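CpuTA1 (Curtobacterium pusillum, PDB 5K3W) belongs to the class IV aminotransferase family and binds pyridoxal-5'-phosphate as a dimer of two identical chains. Local coordinates at residues 41-46 with 122-127; 64-69 with 96-101; 214-219 with 263-268; 272-277 with 299-304. All blocks are in the same frame, centred on the assembly; numbering follows the deposited sequence.

Contact 1 lies at the dimer interface and is remote from the others: its centre is 26 Å from that of contact 2, and contacts 3 and 4 lie across the centre of the chain from it. Contact 4 touches both contact 2 and contact 3, which do not touch each other (nearest atoms about 12 Å apart). Gln67 of contact 2 joins contact 4, its NE2 lying 2.8 Å from Leu300 O, a probable hydrogen bond. Contacts 3 and 4 share a sheet, in which strands 265-270 and 274-278 are neighbours. The side chains of Arg303, Ile214 and Leu69 bring contacts 4, 3 and 2 to about 7, 9 and 11 Å from the bound pyridoxal-5'-phosphate.

Contact 1: 41-46 with 122-127; sequences QVRITD and RGIEGE
Asp46 and Ile124 form a single beta bridge between two loops, the one leading into helix 47-50 and the one joining strands 114-121 and 131-138 of the antiparallel sheet. Their CA atoms come to 4.0 Å. The direct bond lies one residue along: Glu125 N donates to Thr45 O over 3.1 Å, at an N-H...O angle of 152° and from a position tilted 33° off the carbonyl plane. Two waters extend this seam. One donates to both Thr45 O and Glu125 OE2, 3.0 Å from the latter; the other lies 2.9 Å from Thr45 OG1 and donates to Glu125 O at 2.7 Å. Glu125 therefore serves by backbone and side chain alike, while its OE1 makes a salt bridge with Arg182 of the second subunit, which places the seam at the dimer interface. Asp46 suits the N-cap of helix 47-50: OD1 accepts from Gly48 N and is also hydrogen-bonded to Thr121 OG1, and OD2 pairs with Ser131 OG, so both oxygens of this buried carboxylate have partners. Gly123 takes a positive phi at which a CB would press on the preceding carbonyl. Ile124 lays its two branches against polar side chains. With CG2 anti to the backbone N, that methyl meets Thr45 OG1 at 3.7 Å, whereas the longer branch runs to Arg43. Arg43, bent at chi2 and chi3, has NE hydrogen-bonded to Phe37 O of the second subunit, and its NH1 lies 3.4 Å from Ile124 CD1.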
loop_
_atom_site.group_PDB
_atom_site.type_symbol
_atom_site.label_atom_id
_atom_site.label_comp_id
_atom_site.label_asym_id
_atom_site.label_seq_id
_atom_site.Cartn_x
_atom_site.Cartn_y
_atom_site.Cartn_z
ATOM N N GLN A 41 -13.113 -10.812 9.837
ATOM C CA GLN A 41 -13.175 -9.725 10.798
ATOM C C GLN A 41 -13.191 -8.333 10.187
ATOM O O GLN A 41 -13.518 -7.383 10.904
ATOM C CB GLN A 41 -11.993 -9.819 11.773
ATOM C CG GLN A 41 -12.023 -11.068 12.638
ATOM C CD GLN A 41 -13.150 -11.052 13.663
ATOM O OE1 GLN A 41 -13.716 -10.005 13.976
ATOM N NE2 GLN A 41 -13.473 -12.219 14.194
ATOM N N VAL A 42 -12.838 -8.167 8.915
ATOM C CA VAL A 42 -12.725 -6.854 8.300
ATOM C C VAL A 42 -13.850 -6.678 7.290
ATOM O O VAL A 42 -14.160 -7.596 6.521
ATOM C CB VAL A 42 -11.349 -6.668 7.635
ATOM C CG1 VAL A 42 -11.219 -5.250 7.087
ATOM C CG2 VAL A 42 -10.245 -6.952 8.643
ATOM N N ARG A 43 -14.484 -5.509 7.314
ATOM C CA ARG A 43 -15.473 -5.205 6.292
ATOM C C ARG A 43 -14.780 -4.997 4.952
ATOM O O ARG A 43 -13.645 -4.511 4.881
ATOM C CB ARG A 43 -16.275 -3.958 6.656
ATOM C CG ARG A 43 -17.083 -4.095 7.913
ATOM C CD ARG A 43 -18.388 -4.779 7.646
ATOM N NE ARG A 43 -19.201 -3.999 6.721
ATOM C CZ ARG A 43 -19.850 -2.888 7.053
ATOM N NH1 ARG A 43 -19.782 -2.422 8.294
ATOM N NH2 ARG A 43 -20.562 -2.241 6.139
ATOM N N ILE A 44 -15.484 -5.375 3.883
ATOM C CA ILE A 44 -14.917 -5.303 2.547
ATOM C C ILE A 44 -14.658 -3.859 2.137
ATOM O O ILE A 44 -13.815 -3.616 1.272
ATOM C CB ILE A 44 -15.839 -6.021 1.535
ATOM C CG1 ILE A 44 -15.088 -6.314 0.229
ATOM C CG2 ILE A 44 -17.079 -5.173 1.244
ATOM C CD1 ILE A 44 -13.758 -7.081 0.387
ATOM N N THR A 45 -15.348 -2.882 2.734
ATOM C CA THR A 45 -15.075 -1.481 2.439
ATOM C C THR A 45 -14.194 -0.810 3.495
ATOM O O THR A 45 -14.142 0.421 3.555
ATOM C CB THR A 45 -16.379 -0.695 2.247
ATOM O OG1 THR A 45 -17.226 -0.874 3.379
ATOM C CG2 THR A 45 -17.119 -1.173 1.016
ATOM N N ASP A 46 -13.499 -1.578 4.328
ATOM C CA ASP A 46 -12.509 -0.976 5.212
ATOM C C ASP A 46 -11.370 -0.422 4.370
ATOM O O ASP A 46 -10.824 -1.119 3.510
ATOM C CB ASP A 46 -11.984 -1.998 6.218
ATOM C CG ASP A 46 -11.369 -1.343 7.454
ATOM O OD1 ASP A 46 -10.301 -0.708 7.333
ATOM O OD2 ASP A 46 -11.955 -1.474 8.552
ATOM N N ARG A 122 -7.861 3.651 8.615
ATOM C CA ARG A 122 -8.769 4.795 8.598
ATOM C C ARG A 122 -10.228 4.376 8.748
ATOM O O ARG A 122 -11.089 5.246 8.902
ATOM C CB ARG A 122 -8.566 5.617 7.305
ATOM C CG ARG A 122 -8.976 7.109 7.401
ATOM C CD ARG A 122 -8.447 7.950 6.220
ATOM N NE ARG A 122 -7.031 7.707 5.919
ATOM C CZ ARG A 122 -6.004 8.382 6.443
ATOM N NH1 ARG A 122 -6.212 9.368 7.302
ATOM N NH2 ARG A 122 -4.759 8.064 6.113
ATOM N N GLY A 123 -10.522 3.075 8.717
ATOM C CA GLY A 123 -11.851 2.566 8.996
ATOM C C GLY A 123 -12.668 2.281 7.746
ATOM O O GLY A 123 -12.238 2.462 6.600
ATOM N N ILE A 124 -13.883 1.802 8.012
ATOM C CA ILE A 124 -14.916 1.677 6.994
ATOM C C ILE A 124 -15.141 3.022 6.324
ATOM O O ILE A 124 -15.295 4.050 6.994
ATOM C CB ILE A 124 -16.207 1.150 7.638
ATOM C CG1 ILE A 124 -15.898 -0.106 8.478
ATOM C CG2 ILE A 124 -17.268 0.920 6.572
ATOM C CD1 ILE A 124 -17.054 -0.602 9.329
ATOM N N GLU A 125 -15.178 3.016 4.994
ATOM C CA GLU A 125 -15.214 4.266 4.248
ATOM C C GLU A 125 -16.560 4.965 4.424
ATOM O O GLU A 125 -17.610 4.320 4.477
ATOM C CB GLU A 125 -14.931 4.010 2.765
ATOM C CG GLU A 125 -15.108 5.248 1.887
ATOM C CD GLU A 125 -14.243 5.227 0.637
ATOM O OE1 GLU A 125 -13.589 6.255 0.350
ATOM O OE2 GLU A 125 -14.213 4.185 -0.054
ATOM N N GLY A 126 -16.518 6.296 4.522
ATOM C CA GLY A 126 -17.703 7.097 4.762
ATOM C C GLY A 126 -18.075 7.273 6.219
ATOM O O GLY A 126 -19.070 7.948 6.513
ATOM N N GLU A 127 -17.284 6.726 7.141
ATOM C CA GLU A 127 -17.700 6.538 8.519
ATOM C C GLU A 127 -16.897 7.353 9.527
ATOM O O GLU A 127 -17.369 7.545 10.653
ATOM C CB GLU A 127 -17.609 5.046 8.862
ATOM C CG GLU A 127 -18.218 4.651 10.169
ATOM C CD GLU A 127 -18.408 3.153 10.274
ATOM O OE1 GLU A 127 -17.824 2.536 11.200
ATOM O OE2 GLU A 127 -19.141 2.597 9.422
HETATM O O HOH W 1 -13.383 1.437 0.819
HETATM O O HOH W 2 -18.218 1.849 3.685
#

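Contact 2: 64-69 with 96-101; sequences GHPQAL and AVLAGV
The tight part of this contact is the ring of Pro66, whose CG lies 3.7 Å from Leu98 CD2 and 4.0 Å from Val97 CG1. The proline crosses Leu98 at about a right angle, and CD as well as CG meets the same methyl; it passes alongside Val97, the two side chains running opposite ways. A compact ring fits here because it puts carbon against the helix at close range with no flexible chain to order. One turn further along, Val101 turns CG1 onto the backbone of Gly64, 3.4 Å from its O, having that methyl anti to its own N (chi1 168°). Gly64 occupies the turn between strands 54-62 and 65-66, a beta hairpin at one edge of the six-stranded antiparallel sheet of the class IV aminotransferase fold, and its phi of 78° is easy for a residue without a side chain. Helix 90-108 packs on this sheet: Val97 also rests on Ala116 and Leu118, and Val101 on Val61, so the beta-branched residues fill the buried side. Packing slackens toward Leu69, at the start of helix 69-82. Its two methyls divide their contacts, CD1 lying 4.2 Å from Val97 CG1 and CD2 4.4 Å from Leu98 CD2. Leu98 is exposed and marks the solvent side; its CG stands beside the backbone N (chi1 -65°), and the CD2 branch reaches Pro66.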
loop_
_atom_site.group_PDB
_atom_site.type_symbol
_atom_site.label_atom_id
_atom_site.label_comp_id
_atom_site.label_asym_id
_atom_site.label_seq_id
_atom_site.Cartn_x
_atom_site.Cartn_y
_atom_site.Cartn_z
ATOM N N GLY A 64 7.045 -14.560 26.883
ATOM C CA GLY A 64 5.934 -13.774 27.368
ATOM C C GLY A 64 6.091 -12.260 27.302
ATOM O O GLY A 64 5.107 -11.547 27.531
ATOM N N HIS A 65 7.275 -11.726 27.002
ATOM C CA HIS A 65 7.396 -10.270 27.035
ATOM C C HIS A 65 7.498 -9.688 25.638
ATOM O O HIS A 65 8.383 -10.085 24.875
ATOM C CB HIS A 65 8.623 -9.837 27.845
ATOM C CG HIS A 65 8.640 -10.370 29.234
ATOM N ND1 HIS A 65 7.741 -9.959 30.193
ATOM C CD2 HIS A 65 9.442 -11.284 29.829
ATOM C CE1 HIS A 65 7.993 -10.595 31.324
ATOM N NE2 HIS A 65 9.019 -11.402 31.129
ATOM N N PRO A 66 6.652 -8.723 25.290
ATOM C CA PRO A 66 6.857 -7.966 24.048
ATOM C C PRO A 66 8.131 -7.134 24.125
ATOM O O PRO A 66 8.347 -6.382 25.078
ATOM C CB PRO A 66 5.611 -7.071 23.971
ATOM C CG PRO A 66 4.669 -7.593 25.011
ATOM C CD PRO A 66 5.508 -8.219 26.061
ATOM N N GLN A 67 8.971 -7.244 23.102
ATOM C CA GLN A 67 10.228 -6.509 23.104
ATOM C C GLN A 67 10.039 -5.070 22.637
ATOM O O GLN A 67 9.362 -4.806 21.637
ATOM C CB GLN A 67 11.253 -7.191 22.205
ATOM C CG GLN A 67 11.671 -8.560 22.645
ATOM C CD GLN A 67 12.806 -9.088 21.789
ATOM O OE1 GLN A 67 12.819 -8.904 20.569
ATOM N NE2 GLN A 67 13.777 -9.721 22.424
ATOM N N ALA A 68 10.667 -4.139 23.355
ATOM C CA ALA A 68 10.700 -2.738 22.949
ATOM C C ALA A 68 9.289 -2.174 22.783
ATOM O O ALA A 68 9.027 -1.355 21.895
ATOM C CB ALA A 68 11.515 -2.564 21.660
ATOM N N LEU A 69 8.377 -2.600 23.660
ATOM C CA LEU A 69 6.959 -2.305 23.458
ATOM C C LEU A 69 6.706 -0.807 23.344
ATOM O O LEU A 69 5.920 -0.369 22.497
ATOM C CB LEU A 69 6.115 -2.913 24.588
ATOM C CG LEU A 69 4.598 -2.718 24.443
ATOM C CD1 LEU A 69 4.096 -3.288 23.120
ATOM C CD2 LEU A 69 3.797 -3.297 25.603
ATOM N N ALA A 96 -4.002 -3.855 25.138
ATOM C CA ALA A 96 -4.467 -4.848 24.176
ATOM C C ALA A 96 -3.383 -5.873 23.875
ATOM O O ALA A 96 -3.665 -7.072 23.799
ATOM C CB ALA A 96 -4.934 -4.174 22.884
ATOM N N VAL A 97 -2.135 -5.428 23.707
ATOM C CA VAL A 97 -1.063 -6.360 23.370
ATOM C C VAL A 97 -0.791 -7.313 24.532
ATOM O O VAL A 97 -0.609 -8.522 24.333
ATOM C CB VAL A 97 0.204 -5.585 22.963
ATOM C CG1 VAL A 97 1.396 -6.511 22.900
ATOM C CG2 VAL A 97 -0.007 -4.859 21.626
ATOM N N LEU A 98 -0.766 -6.787 25.762
ATOM C CA LEU A 98 -0.475 -7.627 26.920
ATOM C C LEU A 98 -1.602 -8.619 27.188
ATOM O O LEU A 98 -1.346 -9.781 27.514
ATOM C CB LEU A 98 -0.214 -6.753 28.142
ATOM C CG LEU A 98 1.035 -5.887 27.996
ATOM C CD1 LEU A 98 1.286 -5.036 29.226
ATOM C CD2 LEU A 98 2.223 -6.781 27.703
ATOM N N ALA A 99 -2.853 -8.185 27.050
ATOM C CA ALA A 99 -3.969 -9.115 27.173
ATOM C C ALA A 99 -3.890 -10.207 26.112
ATOM O O ALA A 99 -4.175 -11.386 26.387
ATOM C CB ALA A 99 -5.290 -8.358 27.069
ATOM N N GLY A 100 -3.494 -9.831 24.893
ATOM C CA GLY A 100 -3.350 -10.814 23.837
ATOM C C GLY A 100 -2.260 -11.825 24.139
ATOM O O GLY A 100 -2.444 -13.029 23.954
ATOM N N VAL A 101 -1.107 -11.354 24.607
ATOM C CA VAL A 101 -0.067 -12.298 24.995
ATOM C C VAL A 101 -0.577 -13.184 26.120
ATOM O O VAL A 101 -0.355 -14.402 26.128
ATOM C CB VAL A 101 1.231 -11.559 25.379
ATOM C CG1 VAL A 101 2.206 -12.520 26.048
ATOM C CG2 VAL A 101 1.875 -10.943 24.127
#

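Contact 3: 214-219 with 263-268; sequences IVLADG and AEALWL
Backbone hydrogen bonds tie Ile214 and Trp267 together in both directions, Ile214 N reaching Trp267 O at 2.8 Å and nearly straight (172°). Strands 212-217 and 265-270 are thus antiparallel neighbours in a mixed five-stranded sheet, and their pairing ends in a classic beta bulge: Leu216 O accepts from two successive amides, Glu264 N at 2.7 Å and Ala265 N at 3.3 Å. At the bulge Glu264, its chain bent at chi2 (143°), reaches over to the turn that follows Ala217. Its OE2 takes the Asp218 N-H at 3.1 Å, from 41° above the carboxylate plane. Asp218 OD1 lies only 3.6 Å from the same OE2, a meeting of like charges that the exposed setting would probably soften. On one face of the sheet Val215 holds its CG2 3.6 Å from Leu266 CD2, the two side chains lying side by side, while its CG1 covers Ala263 CB. The other face carries Ile214, Leu216, Ala265 and Trp267. The small Ala265 is consistent with the indole lying beside Leu216, and Trp267 NE1 finds its partner in Thr293 OG1. Leu216 CB sits at the ring edge, 3.9 Å from CZ3, and Ile214 CG2 is 3.8 Å from CE3.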
loop_
_atom_site.group_PDB
_atom_site.type_symbol
_atom_site.label_atom_id
_atom_site.label_comp_id
_atom_site.label_asym_id
_atom_site.label_seq_id
_atom_site.Cartn_x
_atom_site.Cartn_y
_atom_site.Cartn_z
ATOM N N ILE A 214 22.653 -2.792 8.857
ATOM C CA ILE A 214 23.773 -2.525 9.757
ATOM C C ILE A 214 25.074 -2.765 9.002
ATOM O O ILE A 214 25.259 -3.820 8.380
ATOM C CB ILE A 214 23.717 -3.398 11.023
ATOM C CG1 ILE A 214 22.368 -3.237 11.732
ATOM C CG2 ILE A 214 24.840 -2.997 11.969
ATOM C CD1 ILE A 214 22.123 -1.842 12.197
ATOM N N VAL A 215 25.977 -1.794 9.063
ATOM C CA VAL A 215 27.228 -1.829 8.315
ATOM C C VAL A 215 28.394 -1.791 9.293
ATOM O O VAL A 215 28.487 -0.879 10.126
ATOM C CB VAL A 215 27.330 -0.659 7.319
ATOM C CG1 VAL A 215 28.701 -0.641 6.687
ATOM C CG2 VAL A 215 26.254 -0.768 6.253
ATOM N N LEU A 216 29.281 -2.778 9.190
ATOM C CA LEU A 216 30.554 -2.750 9.898
ATOM C C LEU A 216 31.668 -2.403 8.916
ATOM O O LEU A 216 31.847 -3.097 7.904
ATOM C CB LEU A 216 30.837 -4.084 10.573
ATOM C CG LEU A 216 32.286 -4.196 11.060
ATOM C CD1 LEU A 216 32.606 -3.093 12.061
ATOM C CD2 LEU A 216 32.560 -5.583 11.650
ATOM N N ALA A 217 32.407 -1.327 9.209
ATOM C CA ALA A 217 33.576 -0.955 8.407
ATOM C C ALA A 217 34.559 -0.171 9.268
ATOM O O ALA A 217 34.193 0.847 9.869
ATOM C CB ALA A 217 33.182 -0.144 7.172
ATOM N N ASP A 218 35.807 -0.647 9.319
ATOM C CA ASP A 218 36.886 0.040 10.028
ATOM C C ASP A 218 36.565 0.148 11.512
ATOM O O ASP A 218 36.688 1.210 12.121
ATOM C CB ASP A 218 37.155 1.427 9.434
ATOM C CG ASP A 218 37.477 1.382 7.945
ATOM O OD1 ASP A 218 38.228 0.473 7.514
ATOM O OD2 ASP A 218 36.973 2.262 7.205
ATOM N N GLY A 219 36.135 -0.964 12.093
ATOM C CA GLY A 219 35.807 -0.979 13.500
ATOM C C GLY A 219 34.623 -0.117 13.894
ATOM O O GLY A 219 34.317 -0.016 15.084
ATOM N N ALA A 263 31.972 -2.560 2.713
ATOM C CA ALA A 263 31.822 -2.863 4.127
ATOM C C ALA A 263 32.480 -4.195 4.472
ATOM O O ALA A 263 32.615 -5.086 3.629
ATOM C CB ALA A 263 30.344 -2.897 4.506
ATOM N N GLU A 264 32.894 -4.330 5.731
ATOM C CA GLU A 264 33.500 -5.586 6.155
ATOM C C GLU A 264 32.448 -6.639 6.467
ATOM O O GLU A 264 32.660 -7.823 6.196
ATOM C CB GLU A 264 34.394 -5.361 7.370
ATOM C CG GLU A 264 35.777 -4.883 7.002
ATOM C CD GLU A 264 36.325 -3.885 7.989
ATOM O OE1 GLU A 264 36.102 -4.065 9.210
ATOM O OE2 GLU A 264 36.965 -2.909 7.533
ATOM N N ALA A 265 31.324 -6.235 7.054
ATOM C CA ALA A 265 30.214 -7.149 7.293
ATOM C C ALA A 265 28.922 -6.354 7.233
ATOM O O ALA A 265 28.921 -5.133 7.411
ATOM C CB ALA A 265 30.342 -7.879 8.637
ATOM N N LEU A 266 27.821 -7.063 6.967
ATOM C CA LEU A 266 26.497 -6.464 6.858
ATOM C C LEU A 266 25.469 -7.341 7.552
ATOM O O LEU A 266 25.555 -8.573 7.512
ATOM C CB LEU A 266 26.068 -6.285 5.401
ATOM C CG LEU A 266 26.968 -5.457 4.501
ATOM C CD1 LEU A 266 26.499 -5.608 3.073
ATOM C CD2 LEU A 266 26.924 -4.000 4.916
ATOM N N TRP A 267 24.469 -6.689 8.156
ATOM C CA TRP A 267 23.287 -7.360 8.685
ATOM C C TRP A 267 22.029 -6.620 8.255
ATOM O O TRP A 267 22.024 -5.393 8.121
ATOM C CB TRP A 267 23.283 -7.442 10.229
ATOM C CG TRP A 267 24.446 -8.150 10.838
ATOM C CD1 TRP A 267 24.480 -9.439 11.286
ATOM C CD2 TRP A 267 25.744 -7.600 11.092
ATOM N NE1 TRP A 267 25.717 -9.724 11.806
ATOM C CE2 TRP A 267 26.511 -8.611 11.702
ATOM C CE3 TRP A 267 26.326 -6.344 10.878
ATOM C CZ2 TRP A 267 27.843 -8.413 12.083
ATOM C CZ3 TRP A 267 27.638 -6.144 11.265
ATOM C CH2 TRP A 267 28.385 -7.174 11.857
ATOM N N LEU A 268 20.959 -7.384 8.048
ATOM C CA LEU A 268 19.595 -6.871 8.069
ATOM C C LEU A 268 18.980 -7.204 9.423
ATOM O O LEU A 268 19.046 -8.355 9.869
ATOM C CB LEU A 268 18.751 -7.492 6.957
ATOM C CG LEU A 268 19.112 -7.117 5.529
ATOM C CD1 LEU A 268 18.004 -7.552 4.595
ATOM C CD2 LEU A 268 19.376 -5.625 5.423
#

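Contact 4: 272-277 with 299-304; sequences VRQAAP and YLLART
Gln274 carries this contact, its side chain reaching from the strand to the helix, alongside Leu300 but pointing the other way. CG stands anti to the carbonyl carbon, and a bend at chi2 (-74°) turns the amide between two leucines: OE1 touches Leu300 CB at 3.3 Å, while NE2 lies 3.6 Å from Leu301 CD2. A glutamine suits this buried place because its amide can pack between aliphatic chains and still serve a polar partner, Gln67, whose OE1 accepts from Gln274 NE2. Arg303 comes up to the same amide edge-on. OE1 lies in the guanidinium plane, 3.6 Å from NH1, with the two flat groups perpendicular; no hydrogen bond forms between them. Instead NH1 returns to its own helix and donates to Leu300 O at 3.3 Å. It can do so because CG takes the position between backbone N and carbonyl carbon (chi1 68°) and the chain then bends at chi2 and chi3. Leu300 extends CD1 to Ala275 CB at 3.7 Å, where a short side chain lets the leucine approach the strand; Leu300 also packs on Ala238 and Val239 of helix 234-245. The segments run antiparallel (174°), axes 8.9 Å apart: helix 290-307 packs against strand 274-278, outermost in its sheet within this chain, a helix-on-sheet layer of the class IV aminotransferase fold with the Arg303 side chain about 7 Å from the bound pyridoxal-5'-phosphate.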
loop_
_atom_site.group_PDB
_atom_site.type_symbol
_atom_site.label_atom_id
_atom_site.label_comp_id
_atom_site.label_asym_id
_atom_site.label_seq_id
_atom_site.Cartn_x
_atom_site.Cartn_y
_atom_site.Cartn_z
ATOM N N VAL A 272 11.205 -9.506 14.357
ATOM C CA VAL A 272 10.944 -10.938 14.509
ATOM C C VAL A 272 12.140 -11.778 14.083
ATOM O O VAL A 272 12.543 -12.704 14.791
ATOM C CB VAL A 272 9.678 -11.341 13.731
ATOM C CG1 VAL A 272 9.522 -12.852 13.746
ATOM C CG2 VAL A 272 8.471 -10.703 14.359
ATOM N N ARG A 273 12.718 -11.493 12.915
ATOM C CA ARG A 273 13.885 -12.249 12.476
ATOM C C ARG A 273 15.117 -11.923 13.318
ATOM O O ARG A 273 16.025 -12.757 13.433
ATOM C CB ARG A 273 14.146 -11.973 10.993
ATOM C CG ARG A 273 15.274 -12.788 10.395
ATOM C CD ARG A 273 15.318 -12.643 8.879
ATOM N NE ARG A 273 15.560 -11.262 8.482
ATOM C CZ ARG A 273 15.599 -10.845 7.222
ATOM N NH1 ARG A 273 15.420 -11.713 6.243
ATOM N NH2 ARG A 273 15.811 -9.564 6.946
ATOM N N GLN A 274 15.151 -10.741 13.929
ATOM C CA GLN A 274 16.311 -10.277 14.675
ATOM C C GLN A 274 17.445 -9.966 13.697
ATOM O O GLN A 274 17.229 -9.239 12.723
ATOM C CB GLN A 274 16.703 -11.303 15.738
ATOM C CG GLN A 274 15.540 -11.714 16.662
ATOM C CD GLN A 274 15.127 -10.646 17.717
ATOM O OE1 GLN A 274 15.726 -9.572 17.837
ATOM N NE2 GLN A 274 14.092 -10.965 18.484
ATOM N N ALA A 275 18.649 -10.488 13.916
ATOM C CA ALA A 275 19.800 -10.121 13.097
ATOM C C ALA A 275 20.086 -11.218 12.080
ATOM O O ALA A 275 20.393 -12.353 12.456
ATOM C CB ALA A 275 21.033 -9.863 13.960
ATOM N N ALA A 276 19.995 -10.878 10.798
ATOM C CA ALA A 276 20.326 -11.821 9.737
ATOM C C ALA A 276 21.608 -11.383 9.043
ATOM O O ALA A 276 21.604 -10.362 8.333
ATOM C CB ALA A 276 19.180 -11.926 8.732
ATOM N N PRO A 277 22.711 -12.112 9.200
ATOM C CA PRO A 277 23.970 -11.690 8.569
ATOM C C PRO A 277 23.967 -11.965 7.071
ATOM O O PRO A 277 23.428 -12.970 6.597
ATOM C CB PRO A 277 25.025 -12.535 9.295
ATOM C CG PRO A 277 24.302 -13.797 9.662
ATOM C CD PRO A 277 22.839 -13.411 9.887
ATOM N N TYR A 299 22.001 -11.629 22.437
ATOM C CA TYR A 299 21.684 -10.360 23.085
ATOM C C TYR A 299 20.297 -9.884 22.692
ATOM O O TYR A 299 19.494 -9.501 23.546
ATOM C CB TYR A 299 22.716 -9.292 22.732
ATOM C CG TYR A 299 22.352 -7.922 23.280
ATOM C CD1 TYR A 299 22.762 -7.527 24.546
ATOM C CD2 TYR A 299 21.599 -7.025 22.532
ATOM C CE1 TYR A 299 22.430 -6.284 25.051
ATOM C CE2 TYR A 299 21.259 -5.783 23.032
ATOM C CZ TYR A 299 21.678 -5.412 24.290
ATOM O OH TYR A 299 21.348 -4.163 24.797
ATOM N N LEU A 300 20.005 -9.878 21.389
ATOM C CA LEU A 300 18.717 -9.375 20.927
ATOM C C LEU A 300 17.561 -10.180 21.515
ATOM O O LEU A 300 16.512 -9.615 21.850
ATOM C CB LEU A 300 18.662 -9.393 19.397
ATOM C CG LEU A 300 19.584 -8.428 18.655
ATOM C CD1 LEU A 300 19.598 -8.764 17.168
ATOM C CD2 LEU A 300 19.131 -6.998 18.878
ATOM N N LEU A 301 17.731 -11.502 21.645
ATOM C CA LEU A 301 16.650 -12.332 22.173
ATOM C C LEU A 301 16.447 -12.142 23.673
ATOM O O LEU A 301 15.345 -12.386 24.177
ATOM C CB LEU A 301 16.917 -13.809 21.875
ATOM C CG LEU A 301 16.709 -14.242 20.425
ATOM C CD1 LEU A 301 17.145 -15.686 20.220
ATOM C CD2 LEU A 301 15.259 -14.040 19.986
ATOM N N ALA A 302 17.480 -11.708 24.394
ATOM C CA ALA A 302 17.455 -11.666 25.849
ATOM C C ALA A 302 17.298 -10.270 26.431
ATOM O O ALA A 302 17.202 -10.148 27.656
ATOM C CB ALA A 302 18.739 -12.280 26.407
ATOM N N ARG A 303 17.281 -9.220 25.601
ATOM C CA ARG A 303 17.362 -7.858 26.127
ATOM C C ARG A 303 16.156 -7.492 26.990
ATOM O O ARG A 303 16.296 -6.761 27.978
ATOM C CB ARG A 303 17.517 -6.859 24.979
ATOM C CG ARG A 303 16.308 -6.729 24.076
ATOM C CD ARG A 303 16.760 -6.419 22.671
ATOM N NE ARG A 303 15.859 -5.504 21.975
ATOM C CZ ARG A 303 15.241 -5.790 20.835
ATOM N NH1 ARG A 303 15.425 -6.961 20.254
ATOM N NH2 ARG A 303 14.456 -4.887 20.267
ATOM N N THR A 304 14.968 -7.980 26.640
ATOM C CA THR A 304 13.769 -7.566 27.356
ATOM C C THR A 304 13.648 -8.226 28.725
ATOM O O THR A 304 12.988 -7.668 29.608
ATOM C CB THR A 304 12.531 -7.866 26.504
ATOM O OG1 THR A 304 12.739 -7.355 25.181
ATOM C CG2 THR A 304 11.293 -7.207 27.082
#